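Long-range contacts in botulinum neurotoxin type G (Clostridium botulinum, PDB 3MPP), which attaches to the host cell surface through this receptor-binding domain, so that the toxin's metalloprotease light chain can be delivered into the cytosol: residues 117-122 with 173-177; 276-280 with 425-431; 331-335 with 379-383. The protein carries 4 engineered substitutions. One frame throughout, in Å; residues are numbered along the deposited sequence.

Interaction 1: residues 117-122 with 173-177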
# COMPACT_ATOMS: atom_id res chain seq x y z
N ILE A 117 -8.73 -28.45 5.06
CA ILE A 117 -9.03 -29.45 6.07
C ILE A 117 -10.03 -30.45 5.50
O ILE A 117 -11.07 -30.06 4.96
CB ILE A 117 -9.61 -28.81 7.34
CG1 ILE A 117 -8.67 -27.72 7.86
CG2 ILE A 117 -9.89 -29.87 8.41
CD1 ILE A 117 -9.12 -27.06 9.14
N ASP A 118 -9.69 -31.73 5.60
CA ASP A 118 -10.56 -32.77 5.07
C ASP A 118 -11.65 -33.17 6.07
O ASP A 118 -11.76 -32.60 7.16
CB ASP A 118 -9.75 -34.00 4.62
CG ASP A 118 -9.05 -34.71 5.77
OD1 ASP A 118 -9.42 -34.48 6.94
OD2 ASP A 118 -8.12 -35.50 5.49
N VAL A 119 -12.45 -34.16 5.68
CA VAL A 119 -13.60 -34.58 6.46
C VAL A 119 -13.22 -35.27 7.77
O VAL A 119 -14.08 -35.51 8.63
CB VAL A 119 -14.50 -35.52 5.64
CG1 VAL A 119 -15.39 -34.70 4.72
CG2 VAL A 119 -13.65 -36.49 4.85
N ASN A 120 -11.94 -35.60 7.92
CA ASN A 120 -11.46 -36.25 9.14
C ASN A 120 -10.73 -35.28 10.06
O ASN A 120 -10.17 -35.68 11.09
CB ASN A 120 -10.56 -37.43 8.79
CG ASN A 120 -11.32 -38.57 8.13
OD1 ASN A 120 -10.92 -39.06 7.07
ND2 ASN A 120 -12.42 -38.99 8.75
N ALA A 121 -10.75 -34.00 9.69
CA ALA A 121 -10.07 -32.94 10.42
C ALA A 121 -8.55 -32.98 10.26
O ALA A 121 -7.82 -32.42 11.08
CB ALA A 121 -10.47 -32.93 11.90
N LYS A 122 -8.08 -33.64 9.21
CA LYS A 122 -6.66 -33.58 8.85
C LYS A 122 -6.38 -32.34 8.00
O LYS A 122 -6.98 -32.16 6.93
CB LYS A 122 -6.24 -34.84 8.10
CG LYS A 122 -4.83 -34.78 7.53
CD LYS A 122 -4.52 -36.02 6.71
CE LYS A 122 -3.06 -36.03 6.26
NZ LYS A 122 -2.83 -36.97 5.12
N LEU A 173 -4.30 -36.86 2.51
CA LEU A 173 -5.26 -35.95 1.92
C LEU A 173 -6.58 -36.66 1.60
O LEU A 173 -6.64 -37.49 0.70
CB LEU A 173 -4.68 -35.30 0.66
CG LEU A 173 -4.70 -36.07 -0.67
CD1 LEU A 173 -5.93 -35.68 -1.48
CD2 LEU A 173 -3.45 -35.80 -1.48
N ASP A 174 -7.63 -36.35 2.35
CA ASP A 174 -8.96 -36.90 2.08
C ASP A 174 -9.81 -35.91 1.28
O ASP A 174 -9.29 -35.07 0.55
CB ASP A 174 -9.67 -37.30 3.37
CG ASP A 174 -9.57 -38.79 3.66
OD1 ASP A 174 -10.53 -39.35 4.24
OD2 ASP A 174 -8.54 -39.41 3.30
N ARG A 175 -11.13 -36.02 1.43
CA ARG A 175 -12.05 -35.14 0.72
C ARG A 175 -12.30 -33.83 1.47
O ARG A 175 -12.36 -33.82 2.70
CB ARG A 175 -13.38 -35.87 0.45
CG ARG A 175 -14.23 -35.23 -0.64
CD ARG A 175 -15.11 -34.12 -0.08
NE ARG A 175 -15.38 -33.08 -1.07
CZ ARG A 175 -16.25 -33.20 -2.07
NH1 ARG A 175 -16.94 -34.32 -2.22
NH2 ARG A 175 -16.42 -32.20 -2.92
N ILE A 176 -12.43 -32.74 0.73
CA ILE A 176 -12.64 -31.42 1.31
C ILE A 176 -14.04 -30.90 1.00
O ILE A 176 -14.37 -30.65 -0.17
CB ILE A 176 -11.62 -30.38 0.80
CG1 ILE A 176 -10.21 -30.99 0.73
CG2 ILE A 176 -11.63 -29.14 1.68
CD1 ILE A 176 -9.61 -31.32 2.08
N ASN A 177 -14.85 -30.72 2.04
CA ASN A 177 -16.21 -30.21 1.89
C ASN A 177 -16.28 -28.82 1.26
O ASN A 177 -15.37 -28.00 1.41
CB ASN A 177 -16.93 -30.21 3.24
CG ASN A 177 -17.40 -31.59 3.66
OD1 ASN A 177 -17.20 -32.58 2.94
ND2 ASN A 177 -18.02 -31.67 4.83
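D118 faces residues 173-177, and its side chain meets a different partner at each step. CB sits 3.2 Å from the carbonyl oxygen of R175 and also packs against CB of D174 and CD1 of I176. From there chi1 of 65° places CG between the backbone N and the carbonyl carbon, folding the carboxylate back over its own loop. OD1 of D118 turns inward: N of N120 at 2.9 Å and N of K122 at 2.8 Å donate to it from opposite faces of the carboxylate plane, which should hold the group against rotation. OD2 reaches across instead, taking the N-H of D174 on its anti lone pair at a long 3.3 Å. It also lies 3.2 Å from CB of D174, while the carboxylates of the two aspartates are turned well out of a common plane. Beside this, V119 N donates a weak, bent bond to O of R175, and CG1 of V119 rests 3.3 Å from OD1 of N177, whose ND2 is held by the carbonyl of K98. At the other margin, CG2 and CD1 of I176 both lie close to O of I117. S101, from a neighbouring loop, joins the two segments, its hydroxyl bonding both to O of I117 and to N of N177. D118 thus forms an Asx turn superposed on the type I turn it opens, with a G1 bulge at A121, the connection of a 3:5 beta hairpin between strands 111-117 and 123-129, at one border of the seven-stranded sheet in the lectin-like N-terminal half of the receptor-binding domain.

Interaction 2: residues 276-280 with 425-431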
# COMPACT_ATOMS: atom_id res chain seq x y z
N TYR A 276 12.22 -1.47 13.03
CA TYR A 276 11.70 -0.63 11.97
C TYR A 276 12.27 0.77 12.08
O TYR A 276 12.58 1.24 13.17
CB TYR A 276 10.17 -0.53 12.02
CG TYR A 276 9.61 0.12 13.26
CD1 TYR A 276 9.35 1.49 13.30
CD2 TYR A 276 9.31 -0.64 14.40
CE1 TYR A 276 8.83 2.09 14.45
CE2 TYR A 276 8.78 -0.04 15.55
CZ TYR A 276 8.55 1.32 15.57
OH TYR A 276 8.03 1.90 16.70
N GLN A 277 12.35 1.47 10.94
CA GLN A 277 12.67 2.89 10.97
C GLN A 277 11.40 3.72 11.01
O GLN A 277 10.39 3.34 10.41
CB GLN A 277 13.54 3.27 9.77
CG GLN A 277 15.00 2.82 9.97
CD GLN A 277 15.87 3.15 8.78
OE1 GLN A 277 15.37 3.33 7.67
NE2 GLN A 277 17.17 3.22 9.00
N ASN A 278 11.45 4.83 11.73
CA ASN A 278 10.32 5.77 11.80
C ASN A 278 10.02 6.46 10.46
O ASN A 278 10.93 6.76 9.70
CB ASN A 278 10.59 6.83 12.88
CG ASN A 278 10.50 6.24 14.27
OD1 ASN A 278 11.44 6.32 15.07
ND2 ASN A 278 9.38 5.62 14.55
N LEU A 279 8.73 6.72 10.23
CA LEU A 279 8.19 7.26 8.98
C LEU A 279 7.70 8.68 9.11
O LEU A 279 7.74 9.46 8.15
CB LEU A 279 6.99 6.41 8.54
CG LEU A 279 7.30 4.92 8.32
CD1 LEU A 279 6.08 4.21 7.78
CD2 LEU A 279 8.49 4.78 7.35
N TYR A 280 7.19 9.01 10.28
CA TYR A 280 6.63 10.34 10.47
C TYR A 280 7.72 11.32 10.90
O TYR A 280 7.74 11.76 12.04
CB TYR A 280 5.52 10.29 11.52
CG TYR A 280 4.47 9.26 11.26
CD1 TYR A 280 4.01 9.00 9.98
CD2 TYR A 280 3.86 8.58 12.32
CE1 TYR A 280 2.99 8.08 9.75
CE2 TYR A 280 2.86 7.66 12.10
CZ TYR A 280 2.43 7.41 10.82
OH TYR A 280 1.42 6.48 10.61
N VAL A 425 -0.28 10.04 8.43
CA VAL A 425 -0.40 9.35 9.72
C VAL A 425 -1.61 8.42 9.64
O VAL A 425 -2.70 8.86 9.29
CB VAL A 425 -0.63 10.34 10.89
CG1 VAL A 425 -0.80 9.56 12.18
CG2 VAL A 425 0.51 11.34 10.99
N ASP A 426 -1.40 7.14 9.97
CA ASP A 426 -2.45 6.14 9.79
C ASP A 426 -2.58 5.38 11.10
O ASP A 426 -1.59 5.15 11.78
CB ASP A 426 -2.04 5.17 8.66
CG ASP A 426 -3.11 4.14 8.35
OD1 ASP A 426 -4.08 4.46 7.62
OD2 ASP A 426 -2.97 3.00 8.82
N GLU A 427 -3.80 4.98 11.46
CA GLU A 427 -4.02 4.28 12.73
C GLU A 427 -3.30 2.95 12.82
O GLU A 427 -3.02 2.48 13.92
CB GLU A 427 -5.52 4.06 13.02
CG GLU A 427 -6.19 3.07 12.10
CD GLU A 427 -7.59 2.68 12.58
OE1 GLU A 427 -7.91 2.92 13.76
OE2 GLU A 427 -8.37 2.13 11.78
N GLY A 428 -3.01 2.33 11.67
CA GLY A 428 -2.35 1.04 11.66
C GLY A 428 -0.84 1.15 11.78
O GLY A 428 -0.15 0.14 11.68
N TRP A 429 -0.33 2.36 11.97
CA TRP A 429 1.12 2.58 12.14
C TRP A 429 1.36 3.70 13.15
O TRP A 429 1.19 4.87 12.83
CB TRP A 429 1.79 2.96 10.81
CG TRP A 429 3.32 3.00 10.91
CD1 TRP A 429 4.08 4.00 11.45
CD2 TRP A 429 4.24 1.97 10.50
NE1 TRP A 429 5.43 3.66 11.40
CE2 TRP A 429 5.55 2.42 10.81
CE3 TRP A 429 4.09 0.73 9.87
CZ2 TRP A 429 6.69 1.68 10.52
CZ3 TRP A 429 5.23 -0.02 9.58
CH2 TRP A 429 6.52 0.46 9.91
N THR A 430 1.74 3.35 14.37
CA THR A 430 1.93 4.37 15.39
C THR A 430 3.40 4.46 15.78
O THR A 430 4.11 3.46 15.75
CB THR A 430 1.13 4.06 16.66
OG1 THR A 430 1.62 2.84 17.24
CG2 THR A 430 -0.34 3.91 16.33
N GLU A 431 3.85 5.65 16.15
CA GLU A 431 5.25 5.88 16.50
C GLU A 431 5.43 6.63 17.82
O GLU A 431 4.63 7.51 18.16
CB GLU A 431 5.96 6.65 15.36
CG GLU A 431 6.02 5.84 14.08
CD GLU A 431 6.85 6.48 12.98
OE1 GLU A 431 7.24 7.66 13.10
OE2 GLU A 431 7.09 5.78 11.99
O HOH W 1 5.35 1.80 17.23
O HOH W 2 7.80 9.87 14.41
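E431 turns its carboxylate onto the backbone that follows strand 275-277. OE2 accepts from N of L279 on its syn lone pair at 2.6 Å, and OE1 takes N of Y280 at 3.1 Å. OE2 has a second donor, NE1 of W429 at 2.8 Å, which arrives on the anti side and nearly in the indole plane, so the carboxylate is held by donors from both segments. At the far end, the Y280 hydroxyl donates to O of W429 (2.8 Å) and accepts from N of D426 (3.0 Å). Above the centre of its ring lies CG2 of V425. The edge of the W429 indole faces the rings of both Y276 and Y280 in offset edge-to-face pairs, while CD1 of L279 makes a CH-pi contact with the indole face. This aromatic cluster belongs to the beta-trefoil C-terminal half of the domain, where it meets the N-terminal half. W429 also packs against the ring of W230. Further out, D426 OD2 accepts from N of G428 in an Asx turn, and R74 and N141 of the N-terminal half bind the same oxygen. One water joins Y276 OH, itself held by N80, to O of T430; another bridges O of Y280 and OE1 of E431.

Interaction 3: residues 331-335 with 379-383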
# COMPACT_ATOMS: atom_id res chain seq x y z
N ILE A 331 22.65 21.73 -14.08
CA ILE A 331 21.97 20.46 -14.23
C ILE A 331 21.00 20.23 -13.08
O ILE A 331 19.84 19.85 -13.28
CB ILE A 331 23.00 19.28 -14.28
CG1 ILE A 331 23.82 19.33 -15.56
CG2 ILE A 331 22.31 17.95 -14.17
CD1 ILE A 331 25.05 18.47 -15.51
N GLN A 332 21.48 20.45 -11.86
CA GLN A 332 20.66 20.24 -10.67
C GLN A 332 20.65 21.51 -9.81
O GLN A 332 21.65 22.24 -9.75
CB GLN A 332 21.18 19.06 -9.84
CG GLN A 332 22.66 19.21 -9.44
CD GLN A 332 23.12 18.11 -8.50
OE1 GLN A 332 22.49 17.06 -8.39
NE2 GLN A 332 24.23 18.35 -7.82
N THR A 333 19.53 21.78 -9.17
CA THR A 333 19.46 22.93 -8.27
C THR A 333 18.70 22.56 -7.02
O THR A 333 17.75 21.76 -7.06
CB THR A 333 18.79 24.15 -8.95
OG1 THR A 333 19.43 24.42 -10.20
CG2 THR A 333 18.87 25.38 -8.07
N GLN A 334 19.13 23.12 -5.90
CA GLN A 334 18.46 22.90 -4.62
C GLN A 334 17.09 23.53 -4.67
O GLN A 334 16.93 24.63 -5.20
CB GLN A 334 19.31 23.50 -3.49
CG GLN A 334 20.53 22.65 -3.17
CD GLN A 334 21.78 23.48 -2.93
OE1 GLN A 334 22.06 24.42 -3.66
NE2 GLN A 334 22.55 23.12 -1.92
N LEU A 335 16.08 22.83 -4.15
CA LEU A 335 14.74 23.41 -4.06
C LEU A 335 14.73 24.46 -2.97
O LEU A 335 15.42 24.31 -1.96
CB LEU A 335 13.68 22.33 -3.77
CG LEU A 335 13.46 21.37 -4.95
CD1 LEU A 335 12.51 20.22 -4.59
CD2 LEU A 335 12.93 22.17 -6.15
N ILE A 379 17.11 13.86 -5.01
CA ILE A 379 18.08 14.17 -3.97
C ILE A 379 19.44 14.20 -4.65
O ILE A 379 19.81 13.26 -5.37
CB ILE A 379 18.05 13.12 -2.85
CG1 ILE A 379 16.66 13.07 -2.21
CG2 ILE A 379 19.10 13.44 -1.76
CD1 ILE A 379 16.51 11.97 -1.14
N GLY A 380 20.17 15.30 -4.47
CA GLY A 380 21.43 15.46 -5.16
C GLY A 380 22.57 15.88 -4.26
O GLY A 380 22.35 16.45 -3.19
N LYS A 381 23.79 15.61 -4.69
CA LYS A 381 24.99 15.99 -3.94
C LYS A 381 25.41 17.39 -4.34
O LYS A 381 25.61 17.64 -5.51
CB LYS A 381 26.13 15.02 -4.26
CG LYS A 381 26.15 13.76 -3.44
CD LYS A 381 27.19 12.79 -3.98
CE LYS A 381 27.84 12.02 -2.84
NZ LYS A 381 26.92 11.93 -1.67
N PHE A 382 25.55 18.29 -3.37
CA PHE A 382 25.95 19.67 -3.63
C PHE A 382 27.12 20.05 -2.71
O PHE A 382 27.40 19.35 -1.74
CB PHE A 382 24.79 20.64 -3.38
CG PHE A 382 23.63 20.51 -4.35
CD1 PHE A 382 22.67 19.50 -4.19
CD2 PHE A 382 23.48 21.40 -5.40
CE1 PHE A 382 21.60 19.38 -5.09
CE2 PHE A 382 22.42 21.30 -6.30
CZ PHE A 382 21.47 20.28 -6.14
N VAL A 383 27.79 21.16 -3.01
CA VAL A 383 28.94 21.60 -2.20
C VAL A 383 28.51 22.27 -0.91
O VAL A 383 27.37 22.72 -0.79
CB VAL A 383 29.89 22.53 -2.98
CG1 VAL A 383 30.75 21.72 -3.95
CG2 VAL A 383 29.10 23.59 -3.72
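Two glutamines enclose the ring of F382 by way of quite different torsions. In Q332, chi1 of 56° tucks CG in over its own backbone, flanked by N and C, and the extended chain beyond carries the amide over one face of the phenyl ring. In Q334, which runs past F382 in the opposite sense, a bend at chi2 (138°) lays the amide flat on the other face, its plane only 2° from that of the ring. CG of Q334 stands 3.7 Å from the ring centroid, almost on the normal, in a CH-pi contact, while NE2 of Q334 lies 3.6 Å from CB of F382. On the Q332 side CD is 3.6 Å from CZ of F382, and NE2 sits above the middle of the ring. That same NE2 donates to O of K381 at 2.8 Å; the bond is bent, leaving close to the amide plane but striking the oxygen from above the carbonyl plane. It fixes the turn of the amide that stacks on F382. OE1 of Q332 lies over G380, 3.8 Å from its CA, where a residue without a side chain leaves it room. The two strands, 332-334 and 379-382, cross at a right angle with 8.0 Å between axes in the beta-trefoil subdomain, and strand 394-400 pairs with both of them. From that strand C398 touches F382, Y396 touches Q334 and S400 lies against Q332. The side chain of Q332 is about 6 Å from that of W402, the inferred ganglioside-binding residue, and Y403 of the same motif bonds through its hydroxyl to N of I379.

The three contacts are spread along an elongated molecule. Interaction 1 lies at the outer end of the lectin-like N-terminal half, about 36 Å from the centre of the chain; interaction 3 lies on the opposite side of that centre, in the beta-trefoil half, with about 63 Å between the centres of the two. Interaction 2 is the most central, where the halves meet. Its centre is about 29 Å from that of interaction 3, and their nearest atoms are about 12 Å apart; residues 331-335 and 379-383 both fall in the chain between 276-280 and 425-431. Of the three, interaction 3 alone borders the inferred ganglioside-binding motif.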